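Local atomic coordinates of FrnE protein (Deinococcus radiodurans, PDB entry 5CO3), a protein that probably acts as a cytoplasmic disulfide oxidoreductase of the DsbA-like thioredoxin superfamily, making or rearranging disulfide bonds. Residues E98-T109 with Y136-N144. Sequence-based numbering, arbitrary orientation.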
ATOM      1  N   GLU A  98     -15.009   7.405   1.958  1.00 22.73           N
ATOM      2  CA  GLU A  98     -16.376   7.094   1.561  1.00 25.39           C
ATOM      3  C   GLU A  98     -16.342   6.097   0.417  1.00 23.93           C
ATOM      4  O   GLU A  98     -16.180   6.468  -0.746  1.00 25.36           O
ATOM      5  CB  GLU A  98     -17.127   8.360   1.165  1.00 29.32           C
ATOM      6  CG  GLU A  98     -18.613   8.148   0.930  1.00 30.46           C
ATOM      7  CD  GLU A  98     -19.394   9.431   1.066  1.00 52.13           C
ATOM      8  OE1 GLU A  98     -19.465  10.186   0.078  1.00 62.83           O
ATOM      9  OE2 GLU A  98     -19.924   9.688   2.164  1.00 59.50           O
ATOM     10  N   TYR A  99     -16.467   4.823   0.765  1.00 22.80           N
ATOM     11  CA  TYR A  99     -16.424   3.747  -0.230  1.00 23.56           C
ATOM     12  C   TYR A  99     -17.726   3.624  -1.014  1.00 25.37           C
ATOM     13  O   TYR A  99     -18.820   3.922  -0.507  1.00 22.69           O
ATOM     14  CB  TYR A  99     -16.124   2.416   0.447  1.00 24.54           C
ATOM     15  CG  TYR A  99     -14.689   2.213   0.918  1.00 21.11           C
ATOM     16  CD1 TYR A  99     -13.681   3.142   0.647  1.00 22.81           C
ATOM     17  CD2 TYR A  99     -14.352   1.073   1.638  1.00 22.24           C
ATOM     18  CE1 TYR A  99     -12.369   2.921   1.083  1.00 19.77           C
ATOM     19  CE2 TYR A  99     -13.063   0.836   2.062  1.00 20.20           C
ATOM     20  CZ  TYR A  99     -12.071   1.767   1.785  1.00 23.30           C
ATOM     21  OH  TYR A  99     -10.791   1.508   2.215  1.00 25.98           O
ATOM     22  N   HIS A 100     -17.604   3.182  -2.262  1.00 22.86           N
ATOM     23  CA  HIS A 100     -18.775   2.837  -3.062  1.00 24.87           C
ATOM     24  C   HIS A 100     -18.539   1.499  -3.754  1.00 25.80           C
ATOM     25  O   HIS A 100     -18.168   1.430  -4.933  1.00 22.34           O
ATOM     26  CB  HIS A 100     -19.085   3.957  -4.055  1.00 26.49           C
ATOM     27  CG  HIS A 100     -19.441   5.254  -3.392  1.00 28.71           C
ATOM     28  ND1 HIS A 100     -20.625   5.441  -2.712  1.00 29.62           N
ATOM     29  CD2 HIS A 100     -18.760   6.420  -3.286  1.00 31.20           C
ATOM     30  CE1 HIS A 100     -20.665   6.669  -2.226  1.00 28.72           C
ATOM     31  NE2 HIS A 100     -19.544   7.283  -2.558  1.00 28.71           N
ATOM     32  N   PHE A 101     -18.739   0.430  -2.998  1.00 24.12           N
ATOM     33  CA  PHE A 101     -18.413  -0.895  -3.479  1.00 23.60           C
ATOM     34  C   PHE A 101     -19.339  -1.310  -4.631  1.00 24.43           C
ATOM     35  O   PHE A 101     -18.941  -2.079  -5.495  1.00 25.96           O
ATOM     36  CB  PHE A 101     -18.495  -1.908  -2.352  1.00 23.97           C
ATOM     37  CG  PHE A 101     -17.349  -1.844  -1.377  1.00 26.71           C
ATOM     38  CD1 PHE A 101     -16.059  -1.553  -1.804  1.00 32.60           C
ATOM     39  CD2 PHE A 101     -17.568  -2.094  -0.031  1.00 23.69           C
ATOM     40  CE1 PHE A 101     -15.001  -1.516  -0.906  1.00 28.12           C
ATOM     41  CE2 PHE A 101     -16.519  -2.048   0.881  1.00 25.81           C
ATOM     42  CZ  PHE A 101     -15.235  -1.776   0.446  1.00 26.18           C
ATOM     43  N   ASP A 102     -20.563  -0.782  -4.638  1.00 23.91           N
ATOM     44  CA  ASP A 102     -21.529  -1.074  -5.706  1.00 26.02           C
ATOM     45  C   ASP A 102     -21.031  -0.589  -7.070  1.00 25.95           C
ATOM     46  O   ASP A 102     -21.540  -1.027  -8.106  1.00 26.96           O
ATOM     47  CB  ASP A 102     -22.869  -0.420  -5.394  1.00 29.21           C
ATOM     48  CG  ASP A 102     -22.718   1.058  -5.086  1.00 37.69           C
ATOM     49  OD1 ASP A 102     -22.028   1.385  -4.100  1.00 44.82           O
ATOM     50  OD2 ASP A 102     -23.261   1.896  -5.828  1.00 43.71           O
ATOM     51  N   ARG A 103     -20.045   0.312  -7.073  1.00 26.51           N
ATOM     52  CA  ARG A 103     -19.480   0.853  -8.318  1.00 25.27           C
ATOM     53  C   ARG A 103     -18.110   0.273  -8.667  1.00 22.35           C
ATOM     54  O   ARG A 103     -17.536   0.597  -9.722  1.00 24.39           O
ATOM     55  CB  ARG A 103     -19.365   2.384  -8.231  1.00 27.79           C
ATOM     56  CG  ARG A 103     -20.642   3.072  -7.769  1.00 41.59           C
ATOM     57  CD  ARG A 103     -20.757   4.485  -8.328  1.00 54.79           C
ATOM     58  NE  ARG A 103     -19.655   5.365  -7.937  1.00 62.66           N
ATOM     59  CZ  ARG A 103     -19.754   6.364  -7.059  1.00 60.93           C
ATOM     60  NH1 ARG A 103     -20.913   6.628  -6.461  1.00 60.00           N
ATOM     61  NH2 ARG A 103     -18.693   7.108  -6.784  1.00 53.22           N
ATOM     62  N   VAL A 104     -17.581  -0.578  -7.790  1.00 23.27           N
ATOM     63  CA  VAL A 104     -16.230  -1.102  -7.950  1.00 21.89           C
ATOM     64  C   VAL A 104     -16.089  -1.903  -9.245  1.00 20.57           C
ATOM     65  O   VAL A 104     -16.939  -2.739  -9.572  1.00 22.12           O
ATOM     66  CB  VAL A 104     -15.825  -1.982  -6.749  1.00 21.05           C
ATOM     67  CG1 VAL A 104     -14.708  -2.955  -7.116  1.00 20.35           C
ATOM     68  CG2 VAL A 104     -15.355  -1.066  -5.602  1.00 18.29           C
ATOM     69  N   LYS A 105     -15.005  -1.630  -9.965  1.00 19.09           N
ATOM     70  CA  LYS A 105     -14.689  -2.374 -11.195  1.00 21.57           C
ATOM     71  C   LYS A 105     -13.591  -3.371 -10.876  1.00 23.28           C
ATOM     72  O   LYS A 105     -12.478  -2.982 -10.495  1.00 25.23           O
ATOM     73  CB  LYS A 105     -14.254  -1.417 -12.296  1.00 22.74           C
ATOM     74  CG  LYS A 105     -15.259  -0.314 -12.561  1.00 30.04           C
ATOM     75  CD  LYS A 105     -16.588  -0.854 -13.075  1.00 32.17           C
ATOM     76  CE  LYS A 105     -17.495   0.303 -13.527  1.00 30.80           C
ATOM     77  NZ  LYS A 105     -17.768   1.268 -12.388  1.00 30.75           N
ATOM     78  N   LEU A 106     -13.905  -4.660 -10.996  1.00 22.05           N
ATOM     79  CA  LEU A 106     -12.963  -5.693 -10.575  1.00 22.45           C
ATOM     80  C   LEU A 106     -11.879  -5.885 -11.625  1.00 23.99           C
ATOM     81  O   LEU A 106     -11.923  -6.823 -12.431  1.00 26.34           O
ATOM     82  CB  LEU A 106     -13.696  -7.009 -10.298  1.00 24.54           C
ATOM     83  CG  LEU A 106     -14.662  -6.989  -9.110  1.00 26.34           C
ATOM     84  CD1 LEU A 106     -15.425  -8.314  -9.030  1.00 27.66           C
ATOM     85  CD2 LEU A 106     -13.919  -6.719  -7.816  1.00 24.31           C
ATOM     86  N   ALA A 107     -10.907  -4.981 -11.596  1.00 24.17           N
ATOM     87  CA  ALA A 107      -9.859  -4.904 -12.602  1.00 25.82           C
ATOM     88  C   ALA A 107      -8.573  -5.573 -12.133  1.00 24.27           C
ATOM     89  O   ALA A 107      -8.248  -5.553 -10.936  1.00 22.79           O
ATOM     90  CB  ALA A 107      -9.584  -3.428 -12.959  1.00 25.68           C
ATOM     91  N   ASN A 108      -7.838  -6.157 -13.079  1.00 24.68           N
ATOM     92  CA  ASN A 108      -6.463  -6.591 -12.823  1.00 23.58           C
ATOM     93  C   ASN A 108      -5.637  -5.345 -12.511  1.00 24.91           C
ATOM     94  O   ASN A 108      -5.724  -4.374 -13.250  1.00 24.38           O
ATOM     95  CB  ASN A 108      -5.902  -7.344 -14.047  1.00 25.43           C
ATOM     96  CG  ASN A 108      -4.501  -7.889 -13.806  1.00 32.56           C
ATOM     97  OD1 ASN A 108      -3.542  -7.128 -13.688  1.00 31.10           O
ATOM     98  ND2 ASN A 108      -4.376  -9.215 -13.741  1.00 30.84           N
ATOM     99  N   THR A 109      -4.847  -5.366 -11.431  1.00 24.87           N
ATOM    100  CA  THR A 109      -4.146  -4.154 -10.963  1.00 20.96           C
ATOM    101  C   THR A 109      -2.667  -4.045 -11.366  1.00 26.30           C
ATOM    102  O   THR A 109      -1.963  -3.148 -10.896  1.00 25.56           O
ATOM    103  CB  THR A 109      -4.226  -4.022  -9.415  1.00 26.64           C
ATOM    104  OG1 THR A 109      -3.676  -5.190  -8.787  1.00 25.20           O
ATOM    105  CG2 THR A 109      -5.680  -3.850  -8.982  1.00 27.11           C
ATOM    106  N   TYR A 136     -10.334   3.415  -7.266  1.00 21.18           N
ATOM    107  CA  TYR A 136     -10.863   2.057  -7.206  1.00 18.84           C
ATOM    108  C   TYR A 136     -12.036   1.923  -6.224  1.00 20.25           C
ATOM    109  O   TYR A 136     -13.101   1.406  -6.564  1.00 21.40           O
ATOM    110  CB  TYR A 136      -9.746   1.081  -6.827  1.00 19.56           C
ATOM    111  CG  TYR A 136     -10.138  -0.381  -6.900  1.00 19.94           C
ATOM    112  CD1 TYR A 136     -10.904  -0.987  -5.899  1.00 21.51           C
ATOM    113  CD2 TYR A 136      -9.724  -1.166  -7.972  1.00 20.54           C
ATOM    114  CE1 TYR A 136     -11.262  -2.334  -5.980  1.00 21.43           C
ATOM    115  CE2 TYR A 136     -10.076  -2.492  -8.059  1.00 22.43           C
ATOM    116  CZ  TYR A 136     -10.836  -3.079  -7.064  1.00 22.70           C
ATOM    117  OH  TYR A 136     -11.148  -4.416  -7.186  1.00 25.24           O
ATOM    118  N   MET A 137     -11.825   2.386  -4.998  1.00 18.71           N
ATOM    119  CA  MET A 137     -12.773   2.125  -3.920  1.00 17.28           C
ATOM    120  C   MET A 137     -13.987   3.038  -3.909  1.00 19.92           C
ATOM    121  O   MET A 137     -15.034   2.663  -3.413  1.00 21.06           O
ATOM    122  CB  MET A 137     -12.076   2.271  -2.556  1.00 17.49           C
ATOM    123  CG  MET A 137     -10.944   1.286  -2.322  1.00 24.74           C
ATOM    124  SD  MET A 137     -11.512  -0.442  -2.270  1.00 23.53           S
ATOM    125  CE  MET A 137      -9.977  -1.286  -2.565  1.00 23.76           C
ATOM    126  N   SER A 138     -13.818   4.259  -4.396  1.00 22.29           N
ATOM    127  CA  SER A 138     -14.866   5.265  -4.278  1.00 22.77           C
ATOM    128  C   SER A 138     -15.442   5.748  -5.590  1.00 25.81           C
ATOM    129  O   SER A 138     -16.618   6.125  -5.661  1.00 33.33           O
ATOM    130  CB  SER A 138     -14.336   6.484  -3.522  1.00 20.21           C
ATOM    131  OG  SER A 138     -13.863   6.123  -2.230  1.00 26.53           O
ATOM    132  N   GLU A 139     -14.624   5.770  -6.630  1.00 22.70           N
ATOM    133  CA  GLU A 139     -15.041   6.462  -7.847  1.00 24.23           C
ATOM    134  C   GLU A 139     -15.446   5.549  -8.986  1.00 22.84           C
ATOM    135  O   GLU A 139     -15.749   6.036 -10.066  1.00 26.28           O
ATOM    136  CB  GLU A 139     -13.928   7.384  -8.314  1.00 19.95           C
ATOM    137  CG  GLU A 139     -13.604   8.455  -7.264  1.00 19.36           C
ATOM    138  CD  GLU A 139     -12.426   9.317  -7.658  1.00 29.88           C
ATOM    139  OE1 GLU A 139     -11.601   8.855  -8.465  1.00 25.61           O
ATOM    140  OE2 GLU A 139     -12.326  10.464  -7.153  1.00 34.94           O
ATOM    141  N   GLY A 140     -15.463   4.243  -8.749  1.00 21.50           N
ATOM    142  CA  GLY A 140     -15.934   3.305  -9.766  1.00 20.39           C
ATOM    143  C   GLY A 140     -15.096   3.290 -11.033  1.00 25.75           C
ATOM    144  O   GLY A 140     -15.604   2.961 -12.124  1.00 24.47           O
ATOM    145  N   GLN A 141     -13.820   3.648 -10.906  1.00 22.94           N
ATOM    146  CA  GLN A 141     -12.919   3.692 -12.063  1.00 20.90           C
ATOM    147  C   GLN A 141     -12.282   2.325 -12.322  1.00 20.76           C
ATOM    148  O   GLN A 141     -12.061   1.537 -11.404  1.00 22.05           O
ATOM    149  CB  GLN A 141     -11.825   4.749 -11.872  1.00 23.76           C
ATOM    150  CG  GLN A 141     -12.352   6.090 -11.364  1.00 25.59           C
ATOM    151  CD  GLN A 141     -11.752   7.279 -12.088  1.00 29.82           C
ATOM    152  OE1 GLN A 141     -11.475   7.210 -13.291  1.00 39.07           O
ATOM    153  NE2 GLN A 141     -11.561   8.392 -11.364  1.00 31.05           N
ATOM    154  N   ASN A 142     -12.026   2.042 -13.599  1.00 20.97           N
ATOM    155  CA  ASN A 142     -11.358   0.818 -14.007  1.00 18.18           C
ATOM    156  C   ASN A 142      -9.847   1.045 -14.065  1.00 19.46           C
ATOM    157  O   ASN A 142      -9.354   1.668 -15.009  1.00 21.37           O
ATOM    158  CB  ASN A 142     -11.899   0.380 -15.367  1.00 19.32           C
ATOM    159  CG  ASN A 142     -11.147  -0.798 -15.960  1.00 23.72           C
ATOM    160  OD1 ASN A 142     -10.243  -1.365 -15.347  1.00 22.01           O
ATOM    161  ND2 ASN A 142     -11.546  -1.188 -17.172  1.00 23.89           N
ATOM    162  N   VAL A 143      -9.110   0.555 -13.067  1.00 20.11           N
ATOM    163  CA  VAL A 143      -7.667   0.831 -13.023  1.00 22.55           C
ATOM    164  C   VAL A 143      -6.813  -0.091 -13.929  1.00 22.43           C
ATOM    165  O   VAL A 143      -5.583  -0.051 -13.896  1.00 24.01           O
ATOM    166  CB  VAL A 143      -7.149   0.772 -11.571  1.00 20.78           C
ATOM    167  CG1 VAL A 143      -7.930   1.775 -10.705  1.00 23.46           C
ATOM    168  CG2 VAL A 143      -7.242  -0.645 -11.010  1.00 22.69           C
ATOM    169  N   ASN A 144      -7.472  -0.929 -14.732  1.00 23.28           N
ATOM    170  CA  ASN A 144      -6.781  -1.681 -15.783  1.00 23.56           C
ATOM    171  C   ASN A 144      -6.801  -0.907 -17.095  1.00 23.14           C
ATOM    172  O   ASN A 144      -6.090  -1.237 -18.032  1.00 28.71           O
ATOM    173  CB  ASN A 144      -7.438  -3.052 -15.986  1.00 23.73           C
ATOM    174  CG  ASN A 144      -6.827  -3.831 -17.144  1.00 24.79           C
ATOM    175  OD1 ASN A 144      -7.414  -3.954 -18.226  1.00 31.60           O
ATOM    176  ND2 ASN A 144      -5.633  -4.348 -16.926  1.00 25.31           N
TER
HETATM  177  O   HOH W   1     -15.866   2.416  -6.546  1.00 22.73           O
HETATM  178  O   HOH W   2     -13.597   0.764  -9.293  1.00 21.01           O
HETATM  179  O   HOH W   3     -10.713  -0.848 -11.043  1.00 21.45           O
HETATM  180  O   HOH W   4      -9.702  -6.115  -8.745  1.00 27.56           O
HETATM  181  O   HOH W   5      -4.131  -2.149 -13.555  1.00 23.99           O
HETATM  182  O   HOH W   6      -3.283  -4.765 -15.372  1.00 27.74           O
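Y136, M137 and K105 carry this contact between the end of helix 125-137, with the loop after it, and the 98-109 segment ahead of helix 110-121. The Y136 ring lies against the bend from V104 to A107. V104 CG1 meets ring atom CE1 at 3.7 Å, the two side chains crossing at a slant. L106 CD2 touches the hydroxyl, and water 4 links Y136 OH to A107 O. V143 CG2, from the same side of the contact, closes on the ring edge in its plane.

M137 runs alongside Y99, pointing the same way. With CG beside the backbone N (chi1 -62°) and a second bend at chi2, its SD lies above the Y99 face at some distance, 4.8 Å from the ring centroid. The same sulfur meets F101 at the ring edge, so two Met-aromatic contacts share one atom. P23, at the start of the CxxC helix 23-38, touches both M137 and F101, and its carbonyl takes the Y99 hydroxyl bond. The M137 carbonyl receives H100 N at 2.9 Å, nearly straight (173°) and in the carbonyl plane.

K105 curls back, bent at chi2 and chi4. Its NZ bonds G140 O and R103 O, each at 2.8 Å. Shortening K105 to an alanine would probably leave both carbonyls without their shared ammonium donor and the G140 turn freer to shift. G140 has positive phi, and its CA makes a close CH...O contact with R103 O at 3.1 Å.

Waters 1, 2 and 3 bridge the segments in a row. H100 N to M137 O is the one direct main-chain hydrogen bond across the contact; the lysine, bridging waters and side-chain packing do much of the rest, joining the flanks of helices 110-121 and 125-137 in what is probably a DsbA-like fold.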